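PDB 3ON5: BH1974 protein from Bacillus halodurans, which is of the XdhC and CoxI family and probably serves xanthine dehydrogenase, perhaps in the handling of its molybdenum cofactor, as other XdhC proteins do. Local coordinates for residues S142-K147 against S349-L354; K199-I204 against G222-V227. All blocks are in the same frame, centred on the assembly; numbering follows the deposited sequence.

Contact 1. Residues S142-K147 against S349-L354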
ATOM      1  N   SER A 142     -26.783  21.518 -18.949  1.00 56.78           N
ATOM      2  CA  SER A 142     -25.392  21.725 -19.381  1.00 55.60           C
ATOM      3  C   SER A 142     -24.955  23.179 -19.077  1.00 58.29           C
ATOM      4  O   SER A 142     -25.812  24.073 -18.966  1.00 59.16           O
ATOM      5  CB  SER A 142     -25.225  21.421 -20.873  1.00 60.38           C
ATOM      6  OG  SER A 142     -25.546  20.085 -21.224  1.00 70.15           O
ATOM      7  N   VAL A 143     -23.636  23.420 -18.937  1.00 51.32           N
ATOM      8  CA  VAL A 143     -23.098  24.750 -18.620  1.00 50.32           C
ATOM      9  C   VAL A 143     -21.981  25.101 -19.621  1.00 54.13           C
ATOM     10  O   VAL A 143     -21.054  24.318 -19.802  1.00 53.59           O
ATOM     11  CB  VAL A 143     -22.588  24.821 -17.146  1.00 51.68           C
ATOM     12  CG1 VAL A 143     -21.993  26.193 -16.818  1.00 51.52           C
ATOM     13  CG2 VAL A 143     -23.684  24.454 -16.148  1.00 50.83           C
ATOM     14  N   PHE A 144     -22.063  26.272 -20.250  1.00 51.75           N
ATOM     15  CA  PHE A 144     -21.045  26.701 -21.201  1.00 52.81           C
ATOM     16  C   PHE A 144     -20.018  27.560 -20.487  1.00 55.79           C
ATOM     17  O   PHE A 144     -20.328  28.653 -20.016  1.00 55.95           O
ATOM     18  CB  PHE A 144     -21.662  27.458 -22.393  1.00 57.42           C
ATOM     19  CG  PHE A 144     -20.698  27.671 -23.535  1.00 60.77           C
ATOM     20  CD1 PHE A 144     -19.831  28.758 -23.545  1.00 66.26           C
ATOM     21  CD2 PHE A 144     -20.669  26.798 -24.611  1.00 63.75           C
ATOM     22  CE1 PHE A 144     -18.932  28.948 -24.601  1.00 68.54           C
ATOM     23  CE2 PHE A 144     -19.779  26.998 -25.672  1.00 68.13           C
ATOM     24  CZ  PHE A 144     -18.922  28.074 -25.663  1.00 67.33           C
ATOM     25  N   HIS A 145     -18.792  27.078 -20.433  1.00 51.74           N
ATOM     26  CA  HIS A 145     -17.715  27.786 -19.761  1.00 51.08           C
ATOM     27  C   HIS A 145     -16.807  28.471 -20.763  1.00 54.98           C
ATOM     28  O   HIS A 145     -16.506  27.904 -21.809  1.00 54.38           O
ATOM     29  CB  HIS A 145     -16.915  26.805 -18.896  1.00 49.83           C
ATOM     30  CG  HIS A 145     -15.774  27.423 -18.148  1.00 52.85           C
ATOM     31  ND1 HIS A 145     -15.953  28.539 -17.354  1.00 55.11           N
ATOM     32  CD2 HIS A 145     -14.494  27.003 -18.025  1.00 53.70           C
ATOM     33  CE1 HIS A 145     -14.776  28.783 -16.808  1.00 53.99           C
ATOM     34  NE2 HIS A 145     -13.871  27.884 -17.181  1.00 53.58           N
ATOM     35  N   VAL A 146     -16.361  29.688 -20.427  1.00 51.98           N
ATOM     36  CA  VAL A 146     -15.454  30.473 -21.255  1.00 52.56           C
ATOM     37  C   VAL A 146     -14.428  31.173 -20.349  1.00 55.38           C
ATOM     38  O   VAL A 146     -14.785  31.699 -19.296  1.00 54.40           O
ATOM     39  CB  VAL A 146     -16.208  31.487 -22.171  1.00 59.69           C
ATOM     40  CG1 VAL A 146     -17.075  32.476 -21.379  1.00 60.22           C
ATOM     41  CG2 VAL A 146     -15.248  32.226 -23.112  1.00 61.54           C
ATOM     42  N   LYS A 147     -13.153  31.166 -20.766  1.00 52.30           N
ATOM     43  CA  LYS A 147     -12.078  31.885 -20.083  1.00 51.72           C
ATOM     44  C   LYS A 147     -11.465  32.907 -21.031  1.00 59.29           C
ATOM     45  O   LYS A 147     -11.198  32.574 -22.179  1.00 60.47           O
ATOM     46  CB  LYS A 147     -10.987  30.940 -19.556  1.00 51.34           C
ATOM     47  CG  LYS A 147     -11.425  29.805 -18.649  1.00 47.05           C
ATOM     48  CD  LYS A 147     -10.213  28.931 -18.388  1.00 45.96           C
ATOM     49  CE  LYS A 147     -10.489  27.584 -17.772  1.00 52.90           C
ATOM     50  NZ  LYS A 147     -11.031  27.684 -16.397  1.00 63.22           N
ATOM     51  N   SER A 349     -23.735  20.173 -30.065  1.00102.21           N
ATOM     52  CA  SER A 349     -23.651  20.716 -28.704  1.00 98.70           C
ATOM     53  C   SER A 349     -25.005  21.325 -28.278  1.00 99.96           C
ATOM     54  O   SER A 349     -25.767  21.754 -29.156  1.00101.54           O
ATOM     55  CB  SER A 349     -22.539  21.762 -28.598  1.00100.98           C
ATOM     56  OG  SER A 349     -22.854  23.004 -29.204  1.00108.57           O
ATOM     57  N   PRO A 350     -25.336  21.382 -26.958  1.00 91.56           N
ATOM     58  CA  PRO A 350     -26.628  21.984 -26.564  1.00 90.47           C
ATOM     59  C   PRO A 350     -26.613  23.514 -26.654  1.00 91.73           C
ATOM     60  O   PRO A 350     -27.668  24.120 -26.540  1.00 91.98           O
ATOM     61  CB  PRO A 350     -26.832  21.526 -25.112  1.00 90.22           C
ATOM     62  CG  PRO A 350     -25.599  20.751 -24.730  1.00 93.27           C
ATOM     63  CD  PRO A 350     -24.558  20.942 -25.778  1.00 89.90           C
ATOM     64  N   PHE A 351     -25.429  24.130 -26.862  1.00 86.44           N
ATOM     65  CA  PHE A 351     -25.245  25.580 -26.968  1.00 86.83           C
ATOM     66  C   PHE A 351     -24.938  25.980 -28.428  1.00 94.50           C
ATOM     67  O   PHE A 351     -24.346  27.033 -28.682  1.00 95.64           O
ATOM     68  CB  PHE A 351     -24.125  26.056 -26.018  1.00 86.21           C
ATOM     69  CG  PHE A 351     -24.431  25.834 -24.554  1.00 84.57           C
ATOM     70  CD1 PHE A 351     -25.177  26.761 -23.836  1.00 87.04           C
ATOM     71  CD2 PHE A 351     -23.988  24.693 -23.901  1.00 83.48           C
ATOM     72  CE1 PHE A 351     -25.478  26.546 -22.492  1.00 85.81           C
ATOM     73  CE2 PHE A 351     -24.292  24.481 -22.556  1.00 84.49           C
ATOM     74  CZ  PHE A 351     -25.032  25.410 -21.862  1.00 82.88           C
ATOM     75  N   SER A 352     -25.372  25.143 -29.382  1.00 92.35           N
ATOM     76  CA  SER A 352     -25.205  25.374 -30.817  1.00 94.37           C
ATOM     77  C   SER A 352     -26.139  26.469 -31.276  1.00 99.75           C
ATOM     78  O   SER A 352     -25.756  27.292 -32.115  1.00101.52           O
ATOM     79  CB  SER A 352     -25.470  24.088 -31.595  1.00 98.53           C
ATOM     80  OG  SER A 352     -26.750  23.559 -31.276  1.00107.13           O
ATOM     81  N   TYR A 353     -27.363  26.496 -30.679  1.00 95.48           N
ATOM     82  CA  TYR A 353     -28.468  27.438 -30.943  1.00 96.94           C
ATOM     83  C   TYR A 353     -28.035  28.898 -30.709  1.00 99.11           C
ATOM     84  O   TYR A 353     -28.635  29.823 -31.255  1.00101.18           O
ATOM     85  CB  TYR A 353     -29.681  27.100 -30.042  1.00 97.19           C
ATOM     86  CG  TYR A 353     -29.553  27.528 -28.592  1.00 97.21           C
ATOM     87  CD1 TYR A 353     -28.784  26.795 -27.691  1.00 96.28           C
ATOM     88  CD2 TYR A 353     -30.246  28.632 -28.105  1.00 99.18           C
ATOM     89  CE1 TYR A 353     -28.672  27.178 -26.354  1.00 95.20           C
ATOM     90  CE2 TYR A 353     -30.147  29.021 -26.770  1.00 98.46           C
ATOM     91  CZ  TYR A 353     -29.358  28.290 -25.898  1.00101.98           C
ATOM     92  OH  TYR A 353     -29.259  28.672 -24.584  1.00101.01           O
ATOM     93  N   LEU A 354     -27.035  29.077 -29.838  1.00 91.72           N
ATOM     94  CA  LEU A 354     -26.443  30.343 -29.445  1.00 91.03           C
ATOM     95  C   LEU A 354     -25.586  30.932 -30.579  1.00 95.54           C
ATOM     96  O   LEU A 354     -25.375  32.148 -30.612  1.00 96.17           O
ATOM     97  CB  LEU A 354     -25.585  30.071 -28.199  1.00 87.77           C
ATOM     98  CG  LEU A 354     -25.752  30.947 -26.956  1.00 91.42           C
ATOM     99  CD1 LEU A 354     -27.184  30.981 -26.458  1.00 91.62           C
ATOM    100  CD2 LEU A 354     -24.873  30.432 -25.832  1.00 90.86           C
TER
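Ser142 and Phe144 face Pro350 and Phe351 without any backbone pairing: the CA atoms of Phe144 and Phe351 stay 7.2 Å apart, and no hydrogen bond crosses. Residues 143-147 form a strand, while Ser349 to Ser352 make a type I beta turn that brings Phe351 up to it. The Phe351 ring does most of the touching. One face lies under Phe144, whose CB sits 3.7 Å from the ring centroid and only 3° off the ring normal, a CH-pi contact. The Phe144 ring then turns its edge toward the same ring in an offset edge-to-face pair, with planes at 64°. With chi1 at -168°, Phe144 has CG opposite its backbone N, and its CD2 comes alongside Phe351 CB at 3.8 Å. At the far end of the Phe351 ring, CZ reaches Ser142 O at 3.3 Å, near the ring plane. Ser142 CB packs on CE2 of Phe351 at 3.6 Å. Pro350 CG touches the Ser142 side chain at the more exposed margin; the hydroxyl of Ser142 is hydrogen-bonded to Ser197. Replacing Phe351 by an alanine would probably open a gap beside Phe144 and take away the ring that packs on Ser142. The loop follows helix 326-343 and packs here on the antiparallel sheet of the central domain. Strand 143-149 runs between strands 155-161 and 191-196, and Phe144 also touches Thr193, Ile195, Ile161 and, on helix 176-181, Ile180.

Contact 2. Residues K199-I204 against G222-V227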
ATOM      1  N   LYS A 199     -23.965  13.404 -17.484  1.00 42.63           N
ATOM      2  CA  LYS A 199     -23.660  12.079 -18.018  1.00 40.90           C
ATOM      3  C   LYS A 199     -24.659  11.615 -19.105  1.00 45.27           C
ATOM      4  O   LYS A 199     -25.859  11.875 -19.028  1.00 47.65           O
ATOM      5  CB  LYS A 199     -23.658  11.037 -16.881  1.00 40.76           C
ATOM      6  CG  LYS A 199     -22.431  11.066 -16.015  1.00 39.40           C
ATOM      7  CD  LYS A 199     -22.491   9.965 -15.001  1.00 46.58           C
ATOM      8  CE  LYS A 199     -21.206   9.836 -14.228  1.00 56.51           C
ATOM      9  NZ  LYS A 199     -21.290   8.722 -13.247  1.00 75.45           N
ATOM     10  N   GLU A 200     -24.150  10.904 -20.089  1.00 40.38           N
ATOM     11  CA  GLU A 200     -24.947  10.249 -21.112  1.00 40.63           C
ATOM     12  C   GLU A 200     -25.716   9.131 -20.447  1.00 47.20           C
ATOM     13  O   GLU A 200     -25.185   8.479 -19.540  1.00 47.45           O
ATOM     14  CB  GLU A 200     -24.064   9.729 -22.263  1.00 42.39           C
ATOM     15  CG  GLU A 200     -23.316  10.810 -23.042  1.00 52.51           C
ATOM     16  CD  GLU A 200     -24.134  11.859 -23.781  1.00 78.41           C
ATOM     17  OE1 GLU A 200     -25.355  11.662 -23.981  1.00 80.05           O
ATOM     18  OE2 GLU A 200     -23.528  12.867 -24.211  1.00 76.07           O
ATOM     19  N   ARG A 201     -26.991   8.952 -20.817  1.00 44.14           N
ATOM     20  CA  ARG A 201     -27.821   7.936 -20.183  1.00 42.20           C
ATOM     21  C   ARG A 201     -27.884   6.682 -21.006  1.00 43.27           C
ATOM     22  O   ARG A 201     -28.004   6.746 -22.222  1.00 43.48           O
ATOM     23  CB  ARG A 201     -29.216   8.479 -19.957  1.00 42.94           C
ATOM     24  CG  ARG A 201     -29.425   8.997 -18.557  1.00 52.63           C
ATOM     25  CD  ARG A 201     -30.391  10.149 -18.512  1.00 55.60           C
ATOM     26  NE  ARG A 201     -31.691   9.909 -19.138  1.00 59.03           N
ATOM     27  CZ  ARG A 201     -32.813   9.709 -18.461  1.00 68.45           C
ATOM     28  NH1 ARG A 201     -32.796   9.683 -17.129  1.00 56.33           N
ATOM     29  NH2 ARG A 201     -33.976   9.571 -19.108  1.00 41.73           N
ATOM     30  N   LEU A 202     -27.783   5.537 -20.326  1.00 38.30           N
ATOM     31  CA  LEU A 202     -27.891   4.208 -20.909  1.00 38.21           C
ATOM     32  C   LEU A 202     -28.988   3.469 -20.188  1.00 43.00           C
ATOM     33  O   LEU A 202     -28.841   3.130 -19.003  1.00 42.48           O
ATOM     34  CB  LEU A 202     -26.567   3.445 -20.854  1.00 37.79           C
ATOM     35  CG  LEU A 202     -26.580   2.035 -21.437  1.00 42.04           C
ATOM     36  CD1 LEU A 202     -26.726   2.070 -22.943  1.00 42.21           C
ATOM     37  CD2 LEU A 202     -25.328   1.284 -21.047  1.00 42.65           C
ATOM     38  N   ILE A 203     -30.121   3.284 -20.890  1.00 39.99           N
ATOM     39  CA  ILE A 203     -31.328   2.653 -20.368  1.00 39.36           C
ATOM     40  C   ILE A 203     -31.314   1.203 -20.832  1.00 42.53           C
ATOM     41  O   ILE A 203     -31.444   0.925 -22.027  1.00 43.26           O
ATOM     42  CB  ILE A 203     -32.596   3.440 -20.809  1.00 43.27           C
ATOM     43  CG1 ILE A 203     -32.430   4.948 -20.505  1.00 42.62           C
ATOM     44  CG2 ILE A 203     -33.877   2.843 -20.160  1.00 44.22           C
ATOM     45  CD1 ILE A 203     -33.419   5.871 -21.051  1.00 59.63           C
ATOM     46  N   ILE A 204     -31.119   0.281 -19.869  1.00 37.84           N
ATOM     47  CA  ILE A 204     -31.010  -1.158 -20.115  1.00 37.37           C
ATOM     48  C   ILE A 204     -32.303  -1.873 -19.703  1.00 44.08           C
ATOM     49  O   ILE A 204     -32.728  -1.804 -18.545  1.00 45.01           O
ATOM     50  CB  ILE A 204     -29.791  -1.752 -19.376  1.00 37.99           C
ATOM     51  CG1 ILE A 204     -28.496  -0.984 -19.740  1.00 36.26           C
ATOM     52  CG2 ILE A 204     -29.665  -3.242 -19.694  1.00 40.00           C
ATOM     53  CD1 ILE A 204     -27.288  -1.230 -18.829  1.00 38.42           C
ATOM     54  N   GLY A 222     -18.371   6.142 -18.035  1.00 46.88           N
ATOM     55  CA  GLY A 222     -19.036   7.415 -17.771  1.00 46.49           C
ATOM     56  C   GLY A 222     -20.515   7.572 -18.062  1.00 52.70           C
ATOM     57  O   GLY A 222     -21.022   8.706 -18.108  1.00 54.67           O
ATOM     58  N   PHE A 223     -21.230   6.453 -18.231  1.00 46.81           N
ATOM     59  CA  PHE A 223     -22.659   6.510 -18.465  1.00 44.42           C
ATOM     60  C   PHE A 223     -23.467   6.503 -17.198  1.00 47.01           C
ATOM     61  O   PHE A 223     -23.105   5.856 -16.205  1.00 46.93           O
ATOM     62  CB  PHE A 223     -23.116   5.323 -19.304  1.00 46.27           C
ATOM     63  CG  PHE A 223     -22.762   5.374 -20.764  1.00 47.67           C
ATOM     64  CD1 PHE A 223     -23.577   6.045 -21.672  1.00 50.23           C
ATOM     65  CD2 PHE A 223     -21.670   4.679 -21.248  1.00 49.92           C
ATOM     66  CE1 PHE A 223     -23.264   6.064 -23.031  1.00 51.85           C
ATOM     67  CE2 PHE A 223     -21.359   4.697 -22.609  1.00 53.83           C
ATOM     68  CZ  PHE A 223     -22.149   5.393 -23.488  1.00 52.08           C
ATOM     69  N   TYR A 224     -24.611   7.200 -17.249  1.00 43.49           N
ATOM     70  CA  TYR A 224     -25.649   7.131 -16.220  1.00 42.00           C
ATOM     71  C   TYR A 224     -26.448   5.882 -16.568  1.00 44.03           C
ATOM     72  O   TYR A 224     -26.968   5.804 -17.679  1.00 44.92           O
ATOM     73  CB  TYR A 224     -26.484   8.416 -16.155  1.00 42.05           C
ATOM     74  CG  TYR A 224     -27.498   8.424 -15.032  1.00 41.61           C
ATOM     75  CD1 TYR A 224     -27.175   8.938 -13.782  1.00 41.61           C
ATOM     76  CD2 TYR A 224     -28.805   7.966 -15.236  1.00 42.84           C
ATOM     77  CE1 TYR A 224     -28.122   8.999 -12.760  1.00 41.07           C
ATOM     78  CE2 TYR A 224     -29.751   8.001 -14.216  1.00 43.24           C
ATOM     79  CZ  TYR A 224     -29.405   8.523 -12.983  1.00 48.13           C
ATOM     80  OH  TYR A 224     -30.326   8.576 -11.980  1.00 50.34           O
ATOM     81  N   THR A 225     -26.426   4.857 -15.707  1.00 38.44           N
ATOM     82  CA  THR A 225     -27.063   3.591 -16.039  1.00 38.49           C
ATOM     83  C   THR A 225     -28.378   3.397 -15.274  1.00 42.36           C
ATOM     84  O   THR A 225     -28.444   3.573 -14.053  1.00 40.86           O
ATOM     85  CB  THR A 225     -26.120   2.406 -15.779  1.00 42.84           C
ATOM     86  OG1 THR A 225     -25.614   2.513 -14.456  1.00 42.82           O
ATOM     87  CG2 THR A 225     -24.947   2.356 -16.772  1.00 40.86           C
ATOM     88  N   VAL A 226     -29.428   3.034 -16.045  1.00 39.07           N
ATOM     89  CA  VAL A 226     -30.765   2.689 -15.572  1.00 39.98           C
ATOM     90  C   VAL A 226     -31.020   1.242 -16.003  1.00 45.07           C
ATOM     91  O   VAL A 226     -30.943   0.922 -17.191  1.00 46.32           O
ATOM     92  CB  VAL A 226     -31.906   3.670 -16.039  1.00 44.11           C
ATOM     93  CG1 VAL A 226     -33.290   3.166 -15.633  1.00 44.14           C
ATOM     94  CG2 VAL A 226     -31.676   5.079 -15.507  1.00 43.15           C
ATOM     95  N   VAL A 227     -31.272   0.372 -15.025  1.00 40.10           N
ATOM     96  CA  VAL A 227     -31.606  -1.040 -15.222  1.00 39.29           C
ATOM     97  C   VAL A 227     -33.049  -1.220 -14.875  1.00 43.49           C
ATOM     98  O   VAL A 227     -33.465  -0.816 -13.784  1.00 43.15           O
ATOM     99  CB  VAL A 227     -30.713  -2.009 -14.406  1.00 41.89           C
ATOM    100  CG1 VAL A 227     -31.134  -3.465 -14.632  1.00 42.88           C
ATOM    101  CG2 VAL A 227     -29.239  -1.804 -14.716  1.00 40.02           C
TER
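Tyr224 turns its CG opposite its backbone N (chi1 -176°), which sets its ring beside the bent side chain of Arg201. Arg201 CG meets Tyr224 CD2 at 3.5 Å, and the two side chains run the same way with guanidinium and ring planes 21° apart. Their polar ends have other partners: Arg201 is in a salt bridge with Asp264, and Tyr224 OH bonds to Glu245. Phe223 lies on the other face of the sheet. Its CD1 packs against Glu200 CB at 3.8 Å and against Leu202 CB at 4.0 Å. Between these two layers of side chains the strands run parallel, Arg201 beside Tyr224 and Ile203 beside Val226. Four nearly straight backbone bonds alternate along them. Tyr224 N donates to Glu200 O at 2.7 Å, and Leu202 N to Tyr224 O. Val226 N then donates to Leu202 O, and Ile204 N to Val226 O at 2.8 Å. At the start, the Lys199 chain extends past Gly222 O, with CG at 3.5 Å, and NZ pairs with Glu24. Gly222 ends helix 211-221 in a Schellman motif. Strand 200-205, helix 211-221 and strand 223-229 form a beta-alpha-beta unit of the Rossmann domain. Strand 200-205 also pairs with 265-268, and strand 223-229 with 245-248. Leu202 and Ile204 pack on helix 211-221, while Leu202 and Phe223 meet Leu337 of helix 326-343.

How the contacts relate
Contact 1 sets a loop against a strand of the antiparallel sheet; contact 2 pairs two inner strands of the parallel sheet. Their centres are about 22 Å apart and their nearest atoms about 8 Å apart. Contact 2 is nested within the chain loop that contact 1 closes. It joins near neighbours in sequence and rests on regular backbone bonds. Contact 1 joins distant parts of the chain and relies on aromatic and apolar side chains. Most of its touching residues are buried, with Pro350 exposed. Contact 2 is partly buried: Lys199, Glu200, Arg201, Gly222 and Tyr224 are partly exposed, the rest buried. Helix 326-343 relates the two, packing on contact 2 and preceding the loop of contact 1.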